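PDB 4KT3: putative lipoprotein from Pseudomonas protegens, which probably acts as the immunity protein that binds and neutralises a peptidoglycan-cleaving glycoside hydrolase effector of the type VI secretion system. Local coordinates for residues B[61-67]-B[81-87]. Residues are numbered along the deposited sequence; the frame is centred on the assembly and turned at random.
Sequences GYYDFSL and GLFSVSL
Tyr-63 with Val-85, Phe-65 with Phe-83 and Leu-67 with Gly-81 form the hydrogen-bonded pairs of two antiparallel strands, 62-67 and 81-86, whose axes come within 4.4 Å of each other at 154°. The bonds from Val-85 N to Tyr-63 O and from Phe-83 N to Phe-65 O are nearly straight, whereas the last one, from Gly-81 N to Leu-67 O, is weak. Beyond the strand, Leu-87 N still reaches Gly-61 O at 3.1 Å.

The two faces differ: one carries a polar pair, the other is mostly apolar. On the first, the carboxylate of Asp-64 takes a hydrogen bond from the Ser-84 hydroxyl, OG to OD1 2.8 Å, which arrives from above the carboxylate plane, 58° out of it. His-59 ND1 is hydrogen-bonded to OD2, so each carboxylate oxygen has its own partner. The Tyr-62 ring leans across the strand to Ser-86, its CE2 3.7 Å from Ser-86 CB; chi1 of -59° sets CG beside the backbone N.

On the apolar face, Leu-87 crosses the Tyr-63 side chain at about a right angle, bringing CG and CD1 against the CD2-CE2 bond of the ring, with CG 3.3 Å from Tyr-63 CE2. Farther along, Phe-65 CE2 touches Val-85 CG2 at 3.9 Å, and the Phe-83 ring turns its edge to Leu-67, whose CB lies in the ring plane 3.9 Å from CE1. Helix 21-34 packs on this side, Leu-28 meeting both phenylalanines.

These strands form a beta hairpin, the second and third strands of a five-stranded antiparallel sheet with sequential order, a meander, within the Tgi2PP immunity-protein family region.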
loop_
_atom_site.group_PDB
_atom_site.type_symbol
_atom_site.label_atom_id
_atom_site.label_comp_id
_atom_site.label_asym_id
_atom_site.label_seq_id
_atom_site.Cartn_x
_atom_site.Cartn_y
_atom_site.Cartn_z
ATOM N N GLY B 61 6.171 15.100 -5.037
ATOM C CA GLY B 61 7.421 14.784 -5.715
ATOM C C GLY B 61 7.455 13.393 -6.322
ATOM O O GLY B 61 8.372 13.076 -7.090
ATOM N N TYR B 62 6.464 12.568 -5.968
ATOM C CA TYR B 62 6.403 11.162 -6.383
ATOM C C TYR B 62 5.017 10.813 -6.928
ATOM O O TYR B 62 4.025 11.496 -6.643
ATOM C CB TYR B 62 6.692 10.230 -5.180
ATOM C CG TYR B 62 8.035 10.476 -4.550
ATOM C CD1 TYR B 62 8.211 11.504 -3.635
ATOM C CD2 TYR B 62 9.128 9.691 -4.870
ATOM C CE1 TYR B 62 9.459 11.773 -3.091
ATOM C CE2 TYR B 62 10.375 9.943 -4.334
ATOM C CZ TYR B 62 10.535 10.972 -3.438
ATOM O OH TYR B 62 11.778 11.232 -2.901
ATOM N N TYR B 63 4.957 9.736 -7.703
ATOM C CA TYR B 63 3.702 9.043 -7.955
ATOM C C TYR B 63 3.740 7.725 -7.183
ATOM O O TYR B 63 4.766 7.046 -7.174
ATOM C CB TYR B 63 3.538 8.765 -9.439
ATOM C CG TYR B 63 3.181 9.986 -10.238
ATOM C CD1 TYR B 63 1.966 10.628 -10.048
ATOM C CD2 TYR B 63 4.052 10.493 -11.190
ATOM C CE1 TYR B 63 1.632 11.747 -10.779
ATOM C CE2 TYR B 63 3.729 11.603 -11.927
ATOM C CZ TYR B 63 2.521 12.232 -11.715
ATOM O OH TYR B 63 2.200 13.339 -12.461
ATOM N N ASP B 64 2.633 7.369 -6.538
ATOM C CA ASP B 64 2.564 6.134 -5.758
ATOM C C ASP B 64 1.852 5.018 -6.529
ATOM O O ASP B 64 0.926 5.273 -7.319
ATOM C CB ASP B 64 1.816 6.356 -4.441
ATOM C CG ASP B 64 2.564 7.236 -3.456
ATOM O OD1 ASP B 64 3.665 7.743 -3.762
ATOM O OD2 ASP B 64 2.002 7.442 -2.358
ATOM N N PHE B 65 2.266 3.777 -6.269
ATOM C CA PHE B 65 1.717 2.608 -6.946
ATOM C C PHE B 65 1.602 1.459 -5.970
ATOM O O PHE B 65 2.485 1.255 -5.134
ATOM C CB PHE B 65 2.632 2.156 -8.094
ATOM C CG PHE B 65 2.833 3.193 -9.138
ATOM C CD1 PHE B 65 1.969 3.276 -10.222
ATOM C CD2 PHE B 65 3.877 4.108 -9.036
ATOM C CE1 PHE B 65 2.143 4.245 -11.185
ATOM C CE2 PHE B 65 4.052 5.075 -10.002
ATOM C CZ PHE B 65 3.190 5.139 -11.080
ATOM N N SER B 66 0.515 0.704 -6.071
ATOM C CA SER B 66 0.398 -0.520 -5.293
ATOM C C SER B 66 0.569 -1.722 -6.207
ATOM O O SER B 66 0.200 -1.682 -7.382
ATOM C CB SER B 66 -0.951 -0.586 -4.583
ATOM O OG SER B 66 -1.999 -0.769 -5.502
ATOM N N LEU B 67 1.149 -2.785 -5.656
ATOM C CA LEU B 67 1.308 -4.050 -6.348
ATOM C C LEU B 67 0.488 -5.075 -5.583
ATOM O O LEU B 67 0.670 -5.267 -4.380
ATOM C CB LEU B 67 2.769 -4.456 -6.360
ATOM C CG LEU B 67 3.083 -5.840 -6.931
ATOM C CD1 LEU B 67 2.701 -5.933 -8.403
ATOM C CD2 LEU B 67 4.556 -6.145 -6.723
ATOM N N GLY B 81 3.349 -4.696 -2.321
ATOM C CA GLY B 81 4.162 -3.503 -2.209
ATOM C C GLY B 81 3.396 -2.208 -2.399
ATOM O O GLY B 81 2.382 -2.162 -3.096
ATOM N N LEU B 82 3.915 -1.152 -1.780
ATOM C CA LEU B 82 3.457 0.212 -1.989
ATOM C C LEU B 82 4.712 0.997 -2.328
ATOM O O LEU B 82 5.644 1.048 -1.532
ATOM C CB LEU B 82 2.797 0.783 -0.727
ATOM C CG LEU B 82 2.385 2.263 -0.795
ATOM C CD1 LEU B 82 1.420 2.538 -1.940
ATOM C CD2 LEU B 82 1.754 2.728 0.531
ATOM N N PHE B 83 4.738 1.594 -3.514
ATOM C CA PHE B 83 5.942 2.217 -4.050
ATOM C C PHE B 83 5.719 3.684 -4.347
ATOM O O PHE B 83 4.619 4.094 -4.721
ATOM C CB PHE B 83 6.359 1.513 -5.347
ATOM C CG PHE B 83 6.586 0.039 -5.185
ATOM C CD1 PHE B 83 5.553 -0.865 -5.401
ATOM C CD2 PHE B 83 7.827 -0.445 -4.802
ATOM C CE1 PHE B 83 5.764 -2.236 -5.238
ATOM C CE2 PHE B 83 8.044 -1.816 -4.645
ATOM C CZ PHE B 83 7.012 -2.705 -4.862
ATOM N N SER B 84 6.792 4.462 -4.216
ATOM C CA SER B 84 6.812 5.856 -4.633
ATOM C C SER B 84 7.934 6.027 -5.652
ATOM O O SER B 84 9.074 5.625 -5.398
ATOM C CB SER B 84 7.041 6.785 -3.435
ATOM O OG SER B 84 5.960 6.727 -2.503
ATOM N N VAL B 85 7.598 6.611 -6.801
ATOM C CA VAL B 85 8.564 6.867 -7.868
ATOM C C VAL B 85 8.712 8.374 -8.082
ATOM O O VAL B 85 7.720 9.068 -8.300
ATOM C CB VAL B 85 8.091 6.243 -9.200
ATOM C CG1 VAL B 85 9.090 6.526 -10.300
ATOM C CG2 VAL B 85 7.854 4.731 -9.040
ATOM N N SER B 86 9.931 8.890 -8.004
ATOM C CA SER B 86 10.137 10.327 -8.164
ATOM C C SER B 86 9.934 10.775 -9.590
ATOM O O SER B 86 10.487 10.189 -10.504
ATOM C CB SER B 86 11.531 10.755 -7.719
ATOM O OG SER B 86 11.861 12.024 -8.294
ATOM N N LEU B 87 9.139 11.826 -9.767
ATOM C CA LEU B 87 8.913 12.408 -11.077
ATOM C C LEU B 87 10.187 12.988 -11.667
ATOM O O LEU B 87 10.335 13.039 -12.881
ATOM C CB LEU B 87 7.901 13.550 -10.987
ATOM C CG LEU B 87 6.425 13.231 -10.922
ATOM C CD1 LEU B 87 6.108 12.555 -9.612
ATOM C CD2 LEU B 87 5.633 14.520 -11.073
#